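Local coordinates for protein putative isomerase YbhH (Escherichia coli, PDB 6OTV) that probably acts as an isomerase of the PrpF family, within the diaminopimelate epimerase clan, on a substrate not yet defined, at residues A[26-29]-A[30-34]; A[177-180]-A[181-184]. All coordinates share one frame; numbering follows the deposited sequence.

Contact 1: residues A[26-29]-A[30-34]; sequences EDQT and QRDKI
Gln-30 meets Asp-27 in the first turn of helix 28-39. Its backbone N donates to Asp-27 OD2 at 3.1 Å, with an angle of 158° at the hydrogen. The N-H reaches the oxygen from above the carboxylate plane. Asp-27 can accept here because its CG stands opposite its own backbone N (chi1 -178°), which turns the carboxylate toward the start of the helix. Gln-30 CG lies 3.3 Å from Asp-27 OD2, and the glutamine chain bends at chi2. Gln-30 also touches Pro-25 of the preceding loop.

Arg-31 N closes the first i to i+4 helical bond, 2.9 Å to Asp-27 O. Farther out, Arg-31 NH2 comes within 3.3 Å of Gln-28 CG. That methylene sits at the guanidinium edge, near its plane, while the Gln-28 amide plane is steeply inclined to the guanidinium plane.

Asp-32 N donates to Gln-28 O, the next bond of this kind. Its carboxylate crosses the Gln-28 amide at a slant, but Asp-32 OD2 and Gln-28 NE2, 3.3 Å apart, are too badly angled to bond. Asp-32 OD1 is 3.2 Å from Arg-31 NH2, well out of the guanidinium plane. This salt bridge therefore rests on charge alone.

Lys-33 N continues the i to i+4 series to Thr-29 O. The two side chains run alongside each other in the same direction. A bend at the last torsion of Lys-33 (chi4 62°) brings NZ to 3.5 Å from Thr-29 CG2.

Ile-34 N bonds to Gln-30 O, and its buried side chain touches Met-1, Leu-24 and Pro-25. This is an aspartate N-cap on helix 28-39, which lies in sequence between the parallel, paired strands 14-20 and 59-65.

Contact 2: residues A[177-180]-A[181-184]; sequences TDNQ and IDYF
The backbone from Thr-177 to Asp-182 curls round the Asp-182 carboxylate and then straightens into strand 182-184. Asp-178 has a left-handed conformation at the bend. Asn-179 is extended, Gln-180 turns the chain again, and from Ile-181 onward it is extended. The bend holds a weak ST turn, in which Asn-179 N donates to Thr-177 OG1 over 3.4 Å. No backbone hydrogen bond joins the two segments; the polar side chains do that work.

Asp-182 uses both carboxylate oxygens. Thr-177 OG1 donates to Asp-182 OD2 over 2.6 Å, on the side of the other oxygen, the syn lone pair. Thr-177 and Asp-182 reach for each other from opposite directions. The threonine hydroxyl lies between its own N and carbonyl carbon (chi1 70°), from where it can face the aspartate. As the acceptor of the ST turn as well, the one hydroxyl ties the bend to the carboxylate.

Ile-181 touches Thr-190 and Gln-298. Gln-180 O accepts from Thr-190 OG1. Backbone bonds between Asp-182 and Val-189 place the strand beside strand 187-193, and Phe-184 lies on helix 221-237.

The second oxygen is held by the asparagine. Asn-179 crosses Asp-182 at about a right angle, and its ND2 donates to Asp-182 OD1 over 3.2 Å. Each oxygen of the buried carboxylate thus has one donor from the loop, which probably helps to stabilise its negative charge. In the asparagine bond the angle at the hydrogen is 155°, and Asp-182 OD1 lies only 3° from the Asn-179 amide plane.

Overall arrangement
Contact 1 and contact 2 are separate local features at the surface of one chain. Their centres lie about 42 Å apart and their nearest atoms about 31 Å, so they do not touch. Contact 1 comes first along the chain and closes before contact 2 opens. Each centre is about 24 to 25 Å from the centre of the chain. In each an aspartate carboxylate accepts at the edge of a regular element: a backbone N-H at the helix start, side-chain donors near the strand. No partner chain of the dimer touches either one. No ligand or catalytic residue is assigned to either, so a role in the probable isomerase activity cannot be assigned.

Contact 1: residues A[26-29]-A[30-34]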
loop_
_atom_site.group_PDB
_atom_site.type_symbol
_atom_site.label_atom_id
_atom_site.label_comp_id
_atom_site.label_asym_id
_atom_site.label_seq_id
_atom_site.Cartn_x
_atom_site.Cartn_y
_atom_site.Cartn_z
ATOM N N GLU A 26 -17.457 5.943 -20.776
ATOM C CA GLU A 26 -17.584 4.938 -19.726
ATOM C C GLU A 26 -18.108 3.617 -20.278
ATOM O O GLU A 26 -17.803 2.553 -19.726
ATOM C CB GLU A 26 -18.489 5.465 -18.612
ATOM C CG GLU A 26 -18.515 4.615 -17.356
ATOM C CD GLU A 26 -19.258 5.293 -16.218
ATOM O OE1 GLU A 26 -19.362 6.539 -16.231
ATOM O OE2 GLU A 26 -19.741 4.579 -15.313
ATOM N N ASP A 27 -18.879 3.658 -21.362
ATOM C CA ASP A 27 -19.398 2.434 -21.959
ATOM C C ASP A 27 -18.257 1.600 -22.530
ATOM O O ASP A 27 -17.457 2.087 -23.335
ATOM C CB ASP A 27 -20.415 2.761 -23.049
ATOM C CG ASP A 27 -21.010 1.516 -23.674
ATOM O OD1 ASP A 27 -21.684 0.752 -22.951
ATOM O OD2 ASP A 27 -20.803 1.300 -24.886
ATOM N N GLN A 28 -18.190 0.334 -22.112
ATOM C CA GLN A 28 -17.059 -0.513 -22.469
ATOM C C GLN A 28 -17.020 -0.812 -23.963
ATOM O O GLN A 28 -15.934 -0.924 -24.542
ATOM C CB GLN A 28 -17.111 -1.808 -21.659
ATOM C CG GLN A 28 -15.866 -2.670 -21.757
ATOM C CD GLN A 28 -16.072 -3.894 -22.627
ATOM O OE1 GLN A 28 -17.000 -3.947 -23.434
ATOM N NE2 GLN A 28 -15.208 -4.891 -22.462
ATOM N N THR A 29 -18.183 -0.938 -24.602
ATOM C CA THR A 29 -18.209 -1.245 -26.027
ATOM C C THR A 29 -17.713 -0.064 -26.853
ATOM O O THR A 29 -16.905 -0.233 -27.774
ATOM C CB THR A 29 -19.622 -1.647 -26.450
ATOM O OG1 THR A 29 -20.037 -2.788 -25.690
ATOM C CG2 THR A 29 -19.661 -1.993 -27.932
ATOM N N GLN A 30 -18.188 1.144 -26.538
ATOM C CA GLN A 30 -17.720 2.329 -27.250
ATOM C C GLN A 30 -16.242 2.582 -26.985
ATOM O O GLN A 30 -15.498 2.970 -27.896
ATOM C CB GLN A 30 -18.552 3.547 -26.850
ATOM C CG GLN A 30 -20.018 3.436 -27.214
ATOM C CD GLN A 30 -20.230 3.277 -28.707
ATOM O OE1 GLN A 30 -19.526 3.886 -29.513
ATOM N NE2 GLN A 30 -21.200 2.450 -29.084
ATOM N N ARG A 31 -15.799 2.374 -25.742
ATOM C CA ARG A 31 -14.387 2.553 -25.420
ATOM C C ARG A 31 -13.515 1.619 -26.247
ATOM O O ARG A 31 -12.496 2.042 -26.806
ATOM C CB ARG A 31 -14.156 2.323 -23.925
ATOM C CG ARG A 31 -12.695 2.379 -23.503
ATOM C CD ARG A 31 -12.512 2.006 -22.036
ATOM N NE ARG A 31 -12.975 0.651 -21.737
ATOM C CZ ARG A 31 -12.251 -0.450 -21.926
ATOM N NH1 ARG A 31 -11.024 -0.366 -22.423
ATOM N NH2 ARG A 31 -12.754 -1.640 -21.620
ATOM N N ASP A 32 -13.910 0.347 -26.351
ATOM C CA ASP A 32 -13.119 -0.616 -27.109
ATOM C C ASP A 32 -13.078 -0.263 -28.589
ATOM O O ASP A 32 -12.045 -0.438 -29.245
ATOM C CB ASP A 32 -13.673 -2.025 -26.907
ATOM C CG ASP A 32 -13.329 -2.594 -25.545
ATOM O OD1 ASP A 32 -12.612 -1.915 -24.779
ATOM O OD2 ASP A 32 -13.775 -3.721 -25.242
ATOM N N LYS A 33 -14.193 0.228 -29.140
ATOM C CA LYS A 33 -14.187 0.663 -30.534
ATOM C C LYS A 33 -13.176 1.782 -30.758
ATOM O O LYS A 33 -12.480 1.809 -31.778
ATOM C CB LYS A 33 -15.586 1.113 -30.956
ATOM C CG LYS A 33 -16.535 -0.021 -31.308
ATOM C CD LYS A 33 -17.812 0.515 -31.940
ATOM C CE LYS A 33 -18.698 -0.608 -32.459
ATOM N NZ LYS A 33 -19.151 -1.516 -31.369
ATOM N N ILE A 34 -13.076 2.710 -29.806
ATOM C CA ILE A 34 -12.108 3.794 -29.930
ATOM C C ILE A 34 -10.688 3.248 -29.888
ATOM O O ILE A 34 -9.827 3.661 -30.673
ATOM C CB ILE A 34 -12.356 4.845 -28.835
ATOM C CG1 ILE A 34 -13.688 5.553 -29.091
ATOM C CG2 ILE A 34 -11.206 5.841 -28.763
ATOM C CD1 ILE A 34 -14.112 6.477 -27.986
#

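Contact 2: residues A[177-180]-A[181-184]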
loop_
_atom_site.group_PDB
_atom_site.type_symbol
_atom_site.label_atom_id
_atom_site.label_comp_id
_atom_site.label_asym_id
_atom_site.label_seq_id
_atom_site.Cartn_x
_atom_site.Cartn_y
_atom_site.Cartn_z
ATOM N N THR A 177 -1.347 -25.217 -3.187
ATOM C CA THR A 177 -1.481 -26.627 -2.844
ATOM C C THR A 177 -0.915 -26.960 -1.470
ATOM O O THR A 177 -0.941 -28.131 -1.079
ATOM C CB THR A 177 -0.784 -27.498 -3.895
ATOM O OG1 THR A 177 0.635 -27.328 -3.792
ATOM C CG2 THR A 177 -1.235 -27.113 -5.295
ATOM N N ASP A 178 -0.401 -25.966 -0.743
ATOM C CA ASP A 178 0.240 -26.148 0.558
ATOM C C ASP A 178 1.465 -27.054 0.480
ATOM O O ASP A 178 1.907 -27.596 1.498
ATOM C CB ASP A 178 -0.749 -26.679 1.603
ATOM C CG ASP A 178 -1.953 -25.776 1.777
ATOM O OD1 ASP A 178 -2.921 -25.918 1.002
ATOM O OD2 ASP A 178 -1.928 -24.919 2.684
ATOM N N ASN A 179 2.023 -27.226 -0.718
ATOM C CA ASN A 179 3.238 -28.001 -0.924
ATOM C C ASN A 179 4.187 -27.221 -1.820
ATOM O O ASN A 179 3.771 -26.653 -2.834
ATOM C CB ASN A 179 2.941 -29.364 -1.560
ATOM C CG ASN A 179 2.119 -30.264 -0.660
ATOM O OD1 ASN A 179 2.287 -30.265 0.559
ATOM N ND2 ASN A 179 1.223 -31.037 -1.260
ATOM N N GLN A 180 5.465 -27.196 -1.438
ATOM C CA GLN A 180 6.470 -26.577 -2.293
ATOM C C GLN A 180 6.691 -27.383 -3.566
ATOM O O GLN A 180 7.025 -26.812 -4.610
ATOM C CB GLN A 180 7.787 -26.412 -1.533
ATOM C CG GLN A 180 7.810 -25.252 -0.547
ATOM C CD GLN A 180 6.901 -25.475 0.646
ATOM O OE1 GLN A 180 6.532 -26.608 0.959
ATOM N NE2 GLN A 180 6.531 -24.389 1.319
ATOM N N ILE A 181 6.509 -28.702 -3.501
ATOM C CA ILE A 181 6.632 -29.581 -4.657
ATOM C C ILE A 181 5.407 -30.480 -4.712
ATOM O O ILE A 181 5.023 -31.078 -3.700
ATOM C CB ILE A 181 7.916 -30.432 -4.607
ATOM C CG1 ILE A 181 9.151 -29.557 -4.818
ATOM C CG2 ILE A 181 7.868 -31.541 -5.654
ATOM C CD1 ILE A 181 10.453 -30.327 -4.781
ATOM N N ASP A 182 4.797 -30.570 -5.887
ATOM C CA ASP A 182 3.715 -31.502 -6.154
ATOM C C ASP A 182 4.151 -32.476 -7.241
ATOM O O ASP A 182 5.199 -32.314 -7.872
ATOM C CB ASP A 182 2.439 -30.761 -6.567
ATOM C CG ASP A 182 1.888 -29.894 -5.455
ATOM O OD1 ASP A 182 1.699 -30.412 -4.335
ATOM O OD2 ASP A 182 1.658 -28.690 -5.695
ATOM N N TYR A 183 3.335 -33.503 -7.452
ATOM C CA TYR A 183 3.613 -34.522 -8.454
ATOM C C TYR A 183 2.366 -34.752 -9.290
ATOM O O TYR A 183 1.290 -35.024 -8.749
ATOM C CB TYR A 183 4.074 -35.832 -7.806
ATOM C CG TYR A 183 5.405 -35.714 -7.103
ATOM C CD1 TYR A 183 6.590 -36.015 -7.763
ATOM C CD2 TYR A 183 5.479 -35.291 -5.782
ATOM C CE1 TYR A 183 7.811 -35.904 -7.126
ATOM C CE2 TYR A 183 6.695 -35.177 -5.135
ATOM C CZ TYR A 183 7.858 -35.483 -5.812
ATOM O OH TYR A 183 9.071 -35.371 -5.172
ATOM N N PHE A 184 2.515 -34.626 -10.605
ATOM C CA PHE A 184 1.444 -34.912 -11.547
ATOM C C PHE A 184 2.046 -35.676 -12.714
ATOM O O PHE A 184 3.022 -35.217 -13.316
ATOM C CB PHE A 184 0.766 -33.627 -12.036
ATOM C CG PHE A 184 0.244 -32.757 -10.928
ATOM C CD1 PHE A 184 -0.973 -33.031 -10.327
ATOM C CD2 PHE A 184 0.967 -31.662 -10.491
ATOM C CE1 PHE A 184 -1.456 -32.229 -9.310
ATOM C CE2 PHE A 184 0.490 -30.856 -9.479
ATOM C CZ PHE A 184 -0.723 -31.140 -8.886
#